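SUMO-1 cysteine protease S273R (African swine fever virus pig/Kenya/KEN-50/1950, PDB 6LJB) acts as a viral cysteine endopeptidase that probably matures the pp220 and pp62 polyprotein precursors into core-shell proteins and dampens host innate immune signalling. Local coordinates at residues S113-E118 with S192-V197; G154-T159 with K167-I172. All blocks are in the same frame, centred on the assembly; numbering follows the deposited sequence.

From the N terminus, strand 107-109 leads into 113-118, the first half of contact 1, whose partner 192-197 arrives only after 73 intervening residues, at the start of helix 195-208. Inside that large loop lies contact 2, where 154-159 and 167-172 pair as adjacent strands across a gap of seven residues, five of them not modelled. The two meet directly: the backbone of Ser113 probably hydrogen-bonds to that of Asn158, and Met115 packs on the same part of the strand. Thus the loop after strand 107-109, the central hairpin and helix 195-208 are tied together beside the inferred active site.

Contact 1: S113-E118 with S192-V197; sequences SMMDFE and SPPGPV
Met115, Phe117 and Glu118 receive Pro194, Pro196 and Val197 in this Ulp1-like cysteine protease fold, with Pro194 at the N-cap position just before helix 195-208. Packing here is by interlocking apolar shapes. The Met115 chain bends at chi2 and again at chi3 (66°), curling its sulfur into the notch between a proline ring and a valine methyl: SD lies 3.5 Å from Pro194 CG and equally 3.5 Å from Val197 CG2. The same methyl also meets the Phe117 ring, with CG2 of Val197 3.8 Å from CE2 of Phe117.

Phe117 holds CG between its backbone N and carbonyl carbon (chi1 59°), which sends the ring tip into the first helical turn. There CZ comes within 3.4 Å of Pro196 CB, while Val197 N sits at the ring edge, near its plane. Phe124 packs edge-to-face with the same ring, and Leu157 of strand 152-158 also touches Phe117 and Val197, so the helix start and the loop share a footing on the central sheet.

Pro196 CB is touched by both Phe117 and the Glu118 chain, extended beyond CG, which runs across the proline at about a right angle. Glu118 OE2 forms a salt bridge with Arg199 NE, and the same oxygen lies 3.5 Å from Pro196 CA.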
loop_
_atom_site.group_PDB
_atom_site.type_symbol
_atom_site.label_atom_id
_atom_site.label_comp_id
_atom_site.label_asym_id
_atom_site.label_seq_id
_atom_site.Cartn_x
_atom_site.Cartn_y
_atom_site.Cartn_z
ATOM N N SER A 113 -5.057 5.422 -10.192
ATOM C CA SER A 113 -5.712 6.203 -11.269
ATOM C C SER A 113 -4.675 7.041 -12.019
ATOM O O SER A 113 -3.622 7.348 -11.439
ATOM C CB SER A 113 -6.815 7.067 -10.714
ATOM O OG SER A 113 -7.313 7.954 -11.701
ATOM N N MET A 114 -4.943 7.317 -13.294
ATOM C CA MET A 114 -4.094 8.185 -14.091
ATOM C C MET A 114 -4.564 9.629 -13.931
ATOM O O MET A 114 -5.537 9.919 -13.230
ATOM C CB MET A 114 -4.113 7.753 -15.557
ATOM C CG MET A 114 -2.755 7.777 -16.241
ATOM S SD MET A 114 -1.633 6.521 -15.597
ATOM C CE MET A 114 -0.255 6.691 -16.728
ATOM N N MET A 115 -3.873 10.553 -14.591
ATOM C CA MET A 115 -4.227 11.964 -14.514
ATOM C C MET A 115 -5.320 12.353 -15.505
ATOM O O MET A 115 -5.626 13.544 -15.635
ATOM C CB MET A 115 -2.983 12.829 -14.731
ATOM C CG MET A 115 -3.021 14.155 -13.992
ATOM S SD MET A 115 -3.558 13.954 -12.282
ATOM C CE MET A 115 -2.199 13.013 -11.593
ATOM N N ASP A 116 -5.918 11.382 -16.194
ATOM C CA ASP A 116 -6.955 11.634 -17.183
ATOM C C ASP A 116 -8.355 11.344 -16.653
ATOM O O ASP A 116 -9.290 11.195 -17.447
ATOM C CB ASP A 116 -6.696 10.798 -18.438
ATOM C CG ASP A 116 -5.243 10.823 -18.868
ATOM O OD1 ASP A 116 -4.701 11.925 -19.084
ATOM O OD2 ASP A 116 -4.642 9.733 -18.981
ATOM N N PHE A 117 -8.523 11.268 -15.330
ATOM C CA PHE A 117 -9.777 10.776 -14.770
ATOM C C PHE A 117 -10.963 11.699 -15.028
ATOM O O PHE A 117 -12.104 11.274 -14.823
ATOM C CB PHE A 117 -9.627 10.520 -13.266
ATOM C CG PHE A 117 -9.222 11.729 -12.467
ATOM C CD1 PHE A 117 -10.168 12.645 -12.039
ATOM C CD2 PHE A 117 -7.897 11.930 -12.115
ATOM C CE1 PHE A 117 -9.802 13.747 -11.295
ATOM C CE2 PHE A 117 -7.524 13.032 -11.370
ATOM C CZ PHE A 117 -8.479 13.940 -10.958
ATOM N N GLU A 118 -10.732 12.937 -15.467
ATOM C CA GLU A 118 -11.841 13.801 -15.852
ATOM C C GLU A 118 -12.396 13.460 -17.229
ATOM O O GLU A 118 -13.516 13.872 -17.550
ATOM C CB GLU A 118 -11.413 15.268 -15.826
ATOM C CG GLU A 118 -11.281 15.850 -14.433
ATOM C CD GLU A 118 -11.098 17.354 -14.450
ATOM O OE1 GLU A 118 -10.793 17.905 -15.530
ATOM O OE2 GLU A 118 -11.264 17.987 -13.387
ATOM N N SER A 192 3.069 21.143 -7.182
ATOM C CA SER A 192 1.662 21.320 -6.862
ATOM C C SER A 192 0.799 20.332 -7.645
ATOM O O SER A 192 1.157 19.921 -8.753
ATOM C CB SER A 192 1.223 22.750 -7.171
ATOM O OG SER A 192 1.880 23.677 -6.327
ATOM N N PRO A 193 -0.340 19.928 -7.087
ATOM C CA PRO A 193 -1.238 19.014 -7.801
ATOM C C PRO A 193 -1.832 19.682 -9.027
ATOM O O PRO A 193 -2.123 20.888 -9.010
ATOM C CB PRO A 193 -2.321 18.696 -6.759
ATOM C CG PRO A 193 -2.277 19.840 -5.803
ATOM C CD PRO A 193 -0.838 20.254 -5.740
ATOM N N PRO A 194 -2.022 18.936 -10.112
ATOM C CA PRO A 194 -2.613 19.523 -11.318
ATOM C C PRO A 194 -4.094 19.818 -11.124
ATOM O O PRO A 194 -4.711 19.456 -10.121
ATOM C CB PRO A 194 -2.391 18.445 -12.383
ATOM C CG PRO A 194 -2.305 17.176 -11.612
ATOM C CD PRO A 194 -1.648 17.525 -10.306
ATOM N N GLY A 195 -4.657 20.492 -12.125
ATOM C CA GLY A 195 -6.035 20.931 -12.113
ATOM C C GLY A 195 -7.059 19.880 -11.723
ATOM O O GLY A 195 -7.878 20.097 -10.824
ATOM N N PRO A 196 -7.058 18.730 -12.410
ATOM C CA PRO A 196 -8.052 17.691 -12.074
ATOM C C PRO A 196 -8.008 17.247 -10.621
ATOM O O PRO A 196 -9.054 17.205 -9.959
ATOM C CB PRO A 196 -7.696 16.557 -13.043
ATOM C CG PRO A 196 -7.090 17.249 -14.210
ATOM C CD PRO A 196 -6.308 18.393 -13.633
ATOM N N VAL A 197 -6.826 16.904 -10.102
ATOM C CA VAL A 197 -6.711 16.561 -8.687
ATOM C C VAL A 197 -7.088 17.757 -7.824
ATOM O O VAL A 197 -7.728 17.611 -6.775
ATOM C CB VAL A 197 -5.290 16.058 -8.370
ATOM C CG1 VAL A 197 -5.144 15.762 -6.883
ATOM C CG2 VAL A 197 -4.973 14.822 -9.187
#

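Contact 2: G154-T159 with K167-I172; sequences GCVLNT and KHWVAI
Asn158 carries CG trans to its backbone N (chi1 -172°), bringing its amide against the chain at Lys167 and His168. OD1 of Asn158 accepts a weak bond from His168 N at 3.1 Å, bent to 133° at the hydrogen, while ND2 lies 3.2 Å from Lys167 CG. Trp169, with CG beside its own backbone N (chi1 -66°), presents an edge to the opposite backbone: CE3 is 3.2 Å from Leu157 O, which lies near the indole plane. Val156 CG1 approaches the same ring obliquely, and Lys167 CG lies over one indole face, offset toward the rim.

These groups line the end of an antiparallel beta hairpin, 152-158 with 169-175, inside the mixed sheet of the catalytic domain. Cys155-Ile172 and Leu157-Val170 are hydrogen-bonded pairs, each joined by two backbone bonds; Val156-Ala171 and Asn158-Trp169 are non-hydrogen-bonded. On the other face Leu157 CD1 packs 4.0 Å from Ile172 CG1. Beyond the last bridged pair, Thr159 N donates to His168 O at 3.0 Å, and Thr159 OG1 sits at the imidazole edge. His168, inferred to be catalytic, has NE2 hydrogen-bonded to Asn187 OD1, likewise an inferred active-site residue, and touches the inferred nucleophile Cys232.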
loop_
_atom_site.group_PDB
_atom_site.type_symbol
_atom_site.label_atom_id
_atom_site.label_comp_id
_atom_site.label_asym_id
_atom_site.label_seq_id
_atom_site.Cartn_x
_atom_site.Cartn_y
_atom_site.Cartn_z
ATOM N N GLY A 154 -7.274 6.058 0.647
ATOM C CA GLY A 154 -5.940 6.142 0.087
ATOM C C GLY A 154 -5.856 5.754 -1.373
ATOM O O GLY A 154 -6.449 4.757 -1.796
ATOM N N CYS A 155 -5.117 6.537 -2.156
ATOM C CA CYS A 155 -4.933 6.260 -3.572
ATOM C C CYS A 155 -3.590 6.815 -4.018
ATOM O O CYS A 155 -3.078 7.780 -3.443
ATOM C CB CYS A 155 -6.059 6.861 -4.420
ATOM S SG CYS A 155 -5.986 6.421 -6.172
ATOM N N VAL A 156 -3.024 6.195 -5.050
ATOM C CA VAL A 156 -1.757 6.620 -5.633
ATOM C C VAL A 156 -1.974 6.824 -7.125
ATOM O O VAL A 156 -2.429 5.908 -7.821
ATOM C CB VAL A 156 -0.632 5.603 -5.380
ATOM C CG1 VAL A 156 0.661 6.079 -6.017
ATOM C CG2 VAL A 156 -0.441 5.382 -3.888
ATOM N N LEU A 157 -1.649 8.016 -7.615
ATOM C CA LEU A 157 -1.874 8.383 -9.004
ATOM C C LEU A 157 -0.554 8.605 -9.729
ATOM O O LEU A 157 0.496 8.815 -9.117
ATOM C CB LEU A 157 -2.732 9.651 -9.112
ATOM C CG LEU A 157 -4.233 9.561 -8.825
ATOM C CD1 LEU A 157 -4.514 9.516 -7.330
ATOM C CD2 LEU A 157 -4.966 10.723 -9.477
ATOM N N ASN A 158 -0.627 8.556 -11.056
ATOM C CA ASN A 158 0.494 8.876 -11.927
ATOM C C ASN A 158 0.259 10.248 -12.545
ATOM O O ASN A 158 -0.812 10.507 -13.102
ATOM C CB ASN A 158 0.656 7.819 -13.022
ATOM C CG ASN A 158 1.921 8.009 -13.845
ATOM O OD1 ASN A 158 2.586 9.042 -13.767
ATOM N ND2 ASN A 158 2.254 7.006 -14.646
ATOM N N THR A 159 1.262 11.118 -12.451
ATOM C CA THR A 159 1.164 12.479 -12.978
ATOM C C THR A 159 1.386 12.552 -14.486
ATOM O O THR A 159 2.089 13.440 -14.973
ATOM C CB THR A 159 2.153 13.381 -12.243
ATOM O OG1 THR A 159 3.455 12.783 -12.262
ATOM C CG2 THR A 159 1.714 13.585 -10.800
ATOM N N LYS A 167 6.516 7.745 -15.518
ATOM C CA LYS A 167 5.597 7.193 -14.524
ATOM C C LYS A 167 6.023 7.688 -13.148
ATOM O O LYS A 167 6.825 7.059 -12.455
ATOM C CB LYS A 167 5.574 5.672 -14.605
ATOM C CG LYS A 167 4.601 5.005 -13.649
ATOM C CD LYS A 167 4.097 3.688 -14.214
ATOM C CE LYS A 167 3.293 3.914 -15.486
ATOM N NZ LYS A 167 2.765 2.645 -16.055
ATOM N N HIS A 168 5.477 8.833 -12.749
ATOM C CA HIS A 168 5.769 9.451 -11.461
ATOM C C HIS A 168 4.556 9.290 -10.556
ATOM O O HIS A 168 3.449 9.702 -10.918
ATOM C CB HIS A 168 6.126 10.926 -11.636
ATOM C CG HIS A 168 6.489 11.617 -10.359
ATOM N ND1 HIS A 168 7.732 11.501 -9.776
ATOM C CD2 HIS A 168 5.770 12.434 -9.554
ATOM C CE1 HIS A 168 7.764 12.217 -8.666
ATOM N NE2 HIS A 168 6.585 12.792 -8.507
ATOM N N TRP A 169 4.766 8.699 -9.383
ATOM C CA TRP A 169 3.675 8.391 -8.470
ATOM C C TRP A 169 3.498 9.490 -7.432
ATOM O O TRP A 169 4.473 10.022 -6.894
ATOM C CB TRP A 169 3.924 7.054 -7.768
ATOM C CG TRP A 169 3.895 5.873 -8.687
ATOM C CD1 TRP A 169 4.944 5.066 -9.018
ATOM C CD2 TRP A 169 2.759 5.369 -9.398
ATOM N NE1 TRP A 169 4.530 4.085 -9.887
ATOM C CE2 TRP A 169 3.192 4.250 -10.137
ATOM C CE3 TRP A 169 1.418 5.751 -9.478
ATOM C CZ2 TRP A 169 2.332 3.511 -10.946
ATOM C CZ3 TRP A 169 0.567 5.018 -10.281
ATOM C CH2 TRP A 169 1.026 3.911 -11.005
ATOM N N VAL A 170 2.235 9.826 -7.157
ATOM C CA VAL A 170 1.862 10.737 -6.084
ATOM C C VAL A 170 0.739 10.088 -5.287
ATOM O O VAL A 170 0.009 9.230 -5.786
ATOM C CB VAL A 170 1.424 12.124 -6.604
ATOM C CG1 VAL A 170 2.585 12.823 -7.296
ATOM C CG2 VAL A 170 0.235 11.987 -7.541
ATOM N N ALA A 171 0.601 10.514 -4.035
ATOM C CA ALA A 171 -0.303 9.876 -3.090
ATOM C C ALA A 171 -1.464 10.793 -2.729
ATOM O O ALA A 171 -1.297 12.011 -2.612
ATOM C CB ALA A 171 0.443 9.465 -1.816
ATOM N N ILE A 172 -2.640 10.193 -2.557
ATOM C CA ILE A 172 -3.831 10.871 -2.060
ATOM C C ILE A 172 -4.277 10.158 -0.793
ATOM O O ILE A 172 -4.463 8.935 -0.797
ATOM C CB ILE A 172 -4.962 10.888 -3.105
ATOM C CG1 ILE A 172 -4.726 11.991 -4.137
ATOM C CG2 ILE A 172 -6.318 11.068 -2.429
ATOM C CD1 ILE A 172 -4.857 13.392 -3.574
#